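Local atomic coordinates of probable porin (PDB entry 4FSP), a protein that probably acts as a porin of the outer membrane, a beta-barrel channel of the OprD family that lets small solutes pass. Residues L121-L126 against Q146-T151; F280-Q285 against W320-D325. All blocks are in the same frame, centred on the assembly; numbering follows the deposited sequence.

Contact 1 (L121-L126 against Q146-T151); sequences LKVGGL and QGALLT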
loop_
_atom_site.group_PDB
_atom_site.type_symbol
_atom_site.label_atom_id
_atom_site.label_comp_id
_atom_site.label_asym_id
_atom_site.label_seq_id
_atom_site.Cartn_x
_atom_site.Cartn_y
_atom_site.Cartn_z
ATOM N N LEU A 121 14.194 15.907 -2.319
ATOM C CA LEU A 121 13.502 16.227 -1.076
ATOM C C LEU A 121 12.095 16.685 -1.427
ATOM O O LEU A 121 11.928 17.592 -2.250
ATOM C CB LEU A 121 14.236 17.340 -0.316
ATOM C CG LEU A 121 13.496 17.849 0.927
ATOM C CD1 LEU A 121 13.377 16.708 1.932
ATOM C CD2 LEU A 121 14.181 19.083 1.556
ATOM N N LYS A 122 11.089 16.041 -0.837
ATOM C CA LYS A 122 9.706 16.484 -0.977
ATOM C C LYS A 122 9.196 17.027 0.353
ATOM O O LYS A 122 9.423 16.419 1.403
ATOM C CB LYS A 122 8.796 15.327 -1.404
ATOM C CG LYS A 122 9.073 14.763 -2.791
ATOM C CD LYS A 122 8.089 13.629 -3.101
ATOM C CE LYS A 122 8.049 13.333 -4.586
ATOM N NZ LYS A 122 6.823 12.564 -4.945
ATOM N N VAL A 123 8.496 18.159 0.306
ATOM C CA VAL A 123 7.924 18.746 1.511
ATOM C C VAL A 123 6.485 19.160 1.277
ATOM O O VAL A 123 6.190 19.923 0.345
ATOM C CB VAL A 123 8.701 19.982 1.995
ATOM C CG1 VAL A 123 8.019 20.560 3.241
ATOM C CG2 VAL A 123 10.132 19.610 2.307
ATOM N N GLY A 124 5.592 18.673 2.134
ATOM C CA GLY A 124 4.175 18.966 2.006
ATOM C C GLY A 124 3.371 17.678 1.977
ATOM O O GLY A 124 3.593 16.795 2.809
ATOM N N GLY A 125 2.449 17.563 1.021
ATOM C CA GLY A 125 1.626 16.373 0.893
ATOM C C GLY A 125 2.456 15.205 0.395
ATOM O O GLY A 125 3.233 15.344 -0.550
ATOM N N LEU A 126 2.296 14.056 1.035
ATOM C CA LEU A 126 3.099 12.886 0.717
ATOM C C LEU A 126 2.220 11.645 0.664
ATOM O O LEU A 126 1.292 11.500 1.460
ATOM C CB LEU A 126 4.180 12.687 1.788
ATOM C CG LEU A 126 5.266 13.749 1.889
ATOM C CD1 LEU A 126 6.140 13.481 3.100
ATOM C CD2 LEU A 126 6.113 13.760 0.610
ATOM N N GLN A 146 1.235 14.734 5.720
ATOM C CA GLN A 146 2.070 15.930 5.634
ATOM C C GLN A 146 3.409 15.635 6.274
ATOM O O GLN A 146 3.478 14.971 7.309
ATOM C CB GLN A 146 1.428 17.136 6.335
ATOM C CG GLN A 146 0.063 17.574 5.767
ATOM C CD GLN A 146 0.129 18.034 4.318
ATOM O OE1 GLN A 146 1.098 18.671 3.900
ATOM N NE2 GLN A 146 -0.914 17.721 3.546
ATOM N N GLY A 147 4.473 16.122 5.649
ATOM C CA GLY A 147 5.793 16.052 6.238
ATOM C C GLY A 147 6.870 16.310 5.204
ATOM O O GLY A 147 6.678 17.095 4.272
ATOM N N ALA A 148 8.013 15.660 5.385
ATOM C CA ALA A 148 9.151 15.832 4.497
ATOM C C ALA A 148 9.768 14.474 4.280
ATOM O O ALA A 148 9.921 13.696 5.222
ATOM C CB ALA A 148 10.175 16.764 5.114
ATOM N N LEU A 149 10.122 14.180 3.039
ATOM C CA LEU A 149 10.717 12.885 2.724
ATOM C C LEU A 149 11.906 13.072 1.797
ATOM O O LEU A 149 11.783 13.691 0.732
ATOM C CB LEU A 149 9.676 11.982 2.067
ATOM C CG LEU A 149 10.165 10.618 1.600
ATOM C CD1 LEU A 149 10.684 9.795 2.777
ATOM C CD2 LEU A 149 9.053 9.881 0.853
ATOM N N LEU A 150 13.052 12.540 2.207
ATOM C CA LEU A 150 14.263 12.652 1.420
ATOM C C LEU A 150 14.625 11.284 0.880
ATOM O O LEU A 150 14.692 10.307 1.634
ATOM C CB LEU A 150 15.410 13.190 2.282
ATOM C CG LEU A 150 16.811 13.206 1.651
ATOM C CD1 LEU A 150 16.893 14.260 0.544
ATOM C CD2 LEU A 150 17.864 13.493 2.709
ATOM N N THR A 151 14.852 11.210 -0.426
ATOM C CA THR A 151 15.317 9.980 -1.038
ATOM C C THR A 151 16.654 10.298 -1.691
ATOM O O THR A 151 16.904 11.432 -2.101
ATOM C CB THR A 151 14.320 9.427 -2.075
ATOM O OG1 THR A 151 14.152 10.380 -3.127
ATOM C CG2 THR A 151 12.961 9.150 -1.427
#
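With CG beside the backbone N (chi1 -66°), Leu126 sends CD1 against the peptide between Gly147 and Ala148, 3.6 Å from Gly147 C, and on to CB of Leu149. Gln146 takes a similar first torsion and then bends at chi2 (-62°), folding its amide back so that OE1 lies 3.1 Å from Gly124 C. OE1 makes no hydrogen bond there, since its approach to Gly125 N has a poor angle; NE2 turns instead to Asp109 of strand 105-116, in a weak hydrogen bond. Leu121 and Leu150 share the face that also carries Val123 and Ala148, where CG2 of Val123 meets CB of Ala148 at 4.0 Å. Between the antiparallel strands, Lys122 and Leu149 form a hydrogen-bonded pair, Lys122 N to Leu149 O at 2.9 Å and 176°, with a return bond from Leu149 N. Gly124 and Gly147 repeat the pattern at the corners where both chains turn: Gly124 N donates to Gly147 O and Gly147 N to Gly124 O, at 2.9 and 3.0 Å. Both glycines hold backbone angles that would drive a side chain into the carbonyl oxygen of the residue before. Four backbone hydrogen bonds thus continue the barrel pairing through the paired glycine corners, and apart from the folded amide of Gln146 the side chains add chiefly apolar contact.

Contact 2 (F280-Q285 against W320-D325); sequences FGLGYQ and WQLRYD. With C8E ((hydroxyethyloxy)tri(ethyloxy)octane), chain C.
Tyr284 lays CD1 over the middle of the Trp320 indole, 3.3 Å above its plane. Their first torsions differ: CG of Tyr284 stands anti to the backbone N (chi1 175°), whereas that of Trp320 lies beside it (chi1 -75°), which swings the indole across the neighbouring strand. The tyrosine edge faces the six-membered ring, centroids 4.6 Å apart and planes at 51°, and Tyr284 CB adds a CH-pi contact over the same ring. Next along this face, CD1 of Leu282 packs 3.5 Å from CD1 of Leu322 and also touches CE3 of Trp320. Phe280 and Tyr324 run side by side, their rings obliquely inclined; CE2 of Phe280 comes within 3.6 Å of Tyr324 CD1, at the edge of the tyrosine ring. Carbons of the bound detergent C8E lie over one face of Tyr324, whose OH is hydrogen-bonded to Gln278. This apolar row, met by detergent, is consistent with the membrane-facing outside of an antiparallel beta-barrel, in which alternate residues point outward. The alternate positions hold Gly281, Gly283, Gln321 and Arg323, the glycines each exchanging two backbone hydrogen bonds with the residue across; Gln321 N donates to Gly283 O at 2.8 Å. The Gln321 side chain is extended beyond CG, and its NE2 is hydrogen-bonded to Asn305 OD1 and Val304 O. Arg323 reaches out straight from CG to NE and grips Asp325 side-on, NE to OD1 at 2.7 Å, on the syn lone pair and in the guanidinium plane, NH2 to OD2 at 2.8 Å. The two bonds fix the rotation of the guanidinium, and the pairing of opposite charges probably favours the ionised form of both groups.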
loop_
_atom_site.group_PDB
_atom_site.type_symbol
_atom_site.label_atom_id
_atom_site.label_comp_id
_atom_site.label_asym_id
_atom_site.label_seq_id
_atom_site.Cartn_x
_atom_site.Cartn_y
_atom_site.Cartn_z
ATOM N N PHE A 280 0.731 -18.506 -10.170
ATOM C CA PHE A 280 0.310 -19.280 -9.015
ATOM C C PHE A 280 1.152 -18.854 -7.815
ATOM O O PHE A 280 2.379 -18.800 -7.884
ATOM C CB PHE A 280 0.488 -20.775 -9.257
ATOM C CG PHE A 280 -0.175 -21.286 -10.507
ATOM C CD1 PHE A 280 0.470 -21.220 -11.730
ATOM C CD2 PHE A 280 -1.421 -21.875 -10.452
ATOM C CE1 PHE A 280 -0.124 -21.707 -12.874
ATOM C CE2 PHE A 280 -2.021 -22.370 -11.599
ATOM C CZ PHE A 280 -1.371 -22.281 -12.809
ATOM N N GLY A 281 0.490 -18.563 -6.710
ATOM C CA GLY A 281 1.176 -17.993 -5.579
ATOM C C GLY A 281 0.836 -18.708 -4.297
ATOM O O GLY A 281 -0.283 -19.185 -4.092
ATOM N N LEU A 282 1.832 -18.755 -3.426
ATOM C CA LEU A 282 1.737 -19.395 -2.139
ATOM C C LEU A 282 2.260 -18.352 -1.187
ATOM O O LEU A 282 3.338 -17.775 -1.421
ATOM C CB LEU A 282 2.647 -20.621 -2.120
ATOM C CG LEU A 282 2.777 -21.388 -0.808
ATOM C CD1 LEU A 282 1.431 -21.931 -0.404
ATOM C CD2 LEU A 282 3.775 -22.529 -0.961
ATOM N N GLY A 283 1.497 -18.074 -0.136
ATOM C CA GLY A 283 1.918 -17.084 0.842
ATOM C C GLY A 283 1.848 -17.706 2.217
ATOM O O GLY A 283 1.021 -18.601 2.460
ATOM N N TYR A 284 2.727 -17.263 3.110
ATOM C CA TYR A 284 2.704 -17.753 4.479
ATOM C C TYR A 284 3.038 -16.634 5.432
ATOM O O TYR A 284 3.871 -15.774 5.137
ATOM C CB TYR A 284 3.683 -18.912 4.680
ATOM C CG TYR A 284 3.777 -19.371 6.122
ATOM C CD1 TYR A 284 2.799 -20.181 6.684
ATOM C CD2 TYR A 284 4.830 -18.972 6.929
ATOM C CE1 TYR A 284 2.878 -20.585 8.013
ATOM C CE2 TYR A 284 4.917 -19.378 8.254
ATOM C CZ TYR A 284 3.945 -20.182 8.787
ATOM O OH TYR A 284 4.044 -20.580 10.100
ATOM N N GLN A 285 2.417 -16.661 6.602
ATOM C CA GLN A 285 2.507 -15.521 7.506
ATOM C C GLN A 285 2.335 -15.974 8.940
ATOM O O GLN A 285 1.533 -16.876 9.224
ATOM C CB GLN A 285 1.441 -14.491 7.121
ATOM C CG GLN A 285 1.366 -13.253 7.991
ATOM C CD GLN A 285 0.562 -12.145 7.311
ATOM O OE1 GLN A 285 0.983 -11.584 6.282
ATOM N NE2 GLN A 285 -0.611 -11.836 7.872
ATOM N N TRP A 320 -1.955 -19.246 5.807
ATOM C CA TRP A 320 -1.492 -19.715 4.497
ATOM C C TRP A 320 -2.359 -19.103 3.429
ATOM O O TRP A 320 -3.555 -18.901 3.645
ATOM C CB TRP A 320 -1.644 -21.236 4.377
ATOM C CG TRP A 320 -0.636 -22.007 5.134
ATOM C CD1 TRP A 320 -0.781 -22.556 6.377
ATOM C CD2 TRP A 320 0.694 -22.329 4.700
ATOM N NE1 TRP A 320 0.382 -23.202 6.743
ATOM C CE2 TRP A 320 1.300 -23.078 5.733
ATOM C CE3 TRP A 320 1.428 -22.059 3.539
ATOM C CZ2 TRP A 320 2.607 -23.556 5.637
ATOM C CZ3 TRP A 320 2.726 -22.535 3.445
ATOM C CH2 TRP A 320 3.301 -23.273 4.487
ATOM N N GLN A 321 -1.775 -18.860 2.263
ATOM C CA GLN A 321 -2.521 -18.290 1.152
ATOM C C GLN A 321 -2.202 -19.042 -0.128
ATOM O O GLN A 321 -1.036 -19.386 -0.384
ATOM C CB GLN A 321 -2.188 -16.793 0.972
ATOM C CG GLN A 321 -2.959 -16.092 -0.178
ATOM C CD GLN A 321 -2.371 -14.735 -0.567
ATOM O OE1 GLN A 321 -2.673 -14.198 -1.639
ATOM N NE2 GLN A 321 -1.523 -14.174 0.303
ATOM N N LEU A 322 -3.244 -19.306 -0.916
ATOM C CA LEU A 322 -3.096 -19.762 -2.298
ATOM C C LEU A 322 -3.714 -18.704 -3.182
ATOM O O LEU A 322 -4.775 -18.168 -2.870
ATOM C CB LEU A 322 -3.847 -21.069 -2.545
ATOM C CG LEU A 322 -3.178 -22.419 -2.307
ATOM C CD1 LEU A 322 -1.820 -22.263 -1.665
ATOM C CD2 LEU A 322 -4.090 -23.304 -1.458
ATOM N N ARG A 323 -3.073 -18.417 -4.301
ATOM C CA ARG A 323 -3.568 -17.365 -5.166
ATOM C C ARG A 323 -3.356 -17.732 -6.632
ATOM O O ARG A 323 -2.320 -18.278 -7.003
ATOM C CB ARG A 323 -2.859 -16.050 -4.829
ATOM C CG ARG A 323 -3.039 -14.983 -5.881
ATOM C CD ARG A 323 -2.453 -13.637 -5.472
ATOM N NE ARG A 323 -2.532 -12.709 -6.596
ATOM C CZ ARG A 323 -2.624 -11.386 -6.486
ATOM N NH1 ARG A 323 -2.641 -10.812 -5.289
ATOM N NH2 ARG A 323 -2.698 -10.640 -7.579
ATOM N N TYR A 324 -4.348 -17.436 -7.463
ATOM C CA TYR A 324 -4.217 -17.649 -8.887
ATOM C C TYR A 324 -4.572 -16.379 -9.646
ATOM O O TYR A 324 -5.625 -15.786 -9.401
ATOM C CB TYR A 324 -5.146 -18.775 -9.328
ATOM C CG TYR A 324 -5.248 -18.912 -10.827
ATOM C CD1 TYR A 324 -4.283 -19.604 -11.545
ATOM C CD2 TYR A 324 -6.310 -18.367 -11.524
ATOM C CE1 TYR A 324 -4.366 -19.745 -12.915
ATOM C CE2 TYR A 324 -6.403 -18.506 -12.905
ATOM C CZ TYR A 324 -5.426 -19.200 -13.591
ATOM O OH TYR A 324 -5.493 -19.347 -14.961
ATOM N N ASP A 325 -3.699 -15.967 -10.565
ATOM C CA ASP A 325 -3.997 -14.853 -11.470
ATOM C C ASP A 325 -4.027 -15.336 -12.905
ATOM O O ASP A 325 -3.283 -16.249 -13.273
ATOM C CB ASP A 325 -2.939 -13.754 -11.367
ATOM C CG ASP A 325 -2.912 -13.099 -10.011
ATOM O OD1 ASP A 325 -2.309 -13.675 -9.070
ATOM O OD2 ASP A 325 -3.490 -12.002 -9.887
HETATM C C1 C8E C . -9.206 -21.272 -9.795
HETATM C C2 C8E C . -8.013 -22.099 -10.266
HETATM C C3 C8E C . -7.880 -22.046 -11.785
HETATM C C4 C8E C . -6.620 -22.754 -12.280
HETATM C C5 C8E C . -6.551 -22.817 -13.808
HETATM C C6 C8E C . -5.160 -23.267 -14.233
HETATM C C7 C8E C . -5.012 -23.612 -15.712
HETATM C C8 C8E C . -3.576 -24.087 -15.926
HETATM O O9 C8E C . -3.393 -24.850 -17.101
HETATM C C10 C8E C . -2.651 -24.149 -18.072
HETATM C C11 C8E C . -1.189 -24.592 -18.048
HETATM O O12 C8E C . -0.385 -23.556 -18.577
#

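How the contacts relate
Contacts 1 and 2 lie in series along the chain and on opposite sides of its centre, about 17 and 18 Å from it; their own centres are about 35 Å apart and their nearest atoms about 24 Å, without touching. Both join antiparallel strands of the barrel wall, but in different ways: strands 280-285 and 320-325 pair without interruption, whereas 121-126 and 146-151 pair through glycine corners at which both chains turn. C8E packs on Tyr324 in contact 2, while the side chain of Leu121 in contact 1 stays about 9 Å from a bound C8E. In contact 2, between the paired strands, Gln321 is hydrogen-bonded to Val304 and Asn305, Gln285 to Asn305, Asp311 and Phe312.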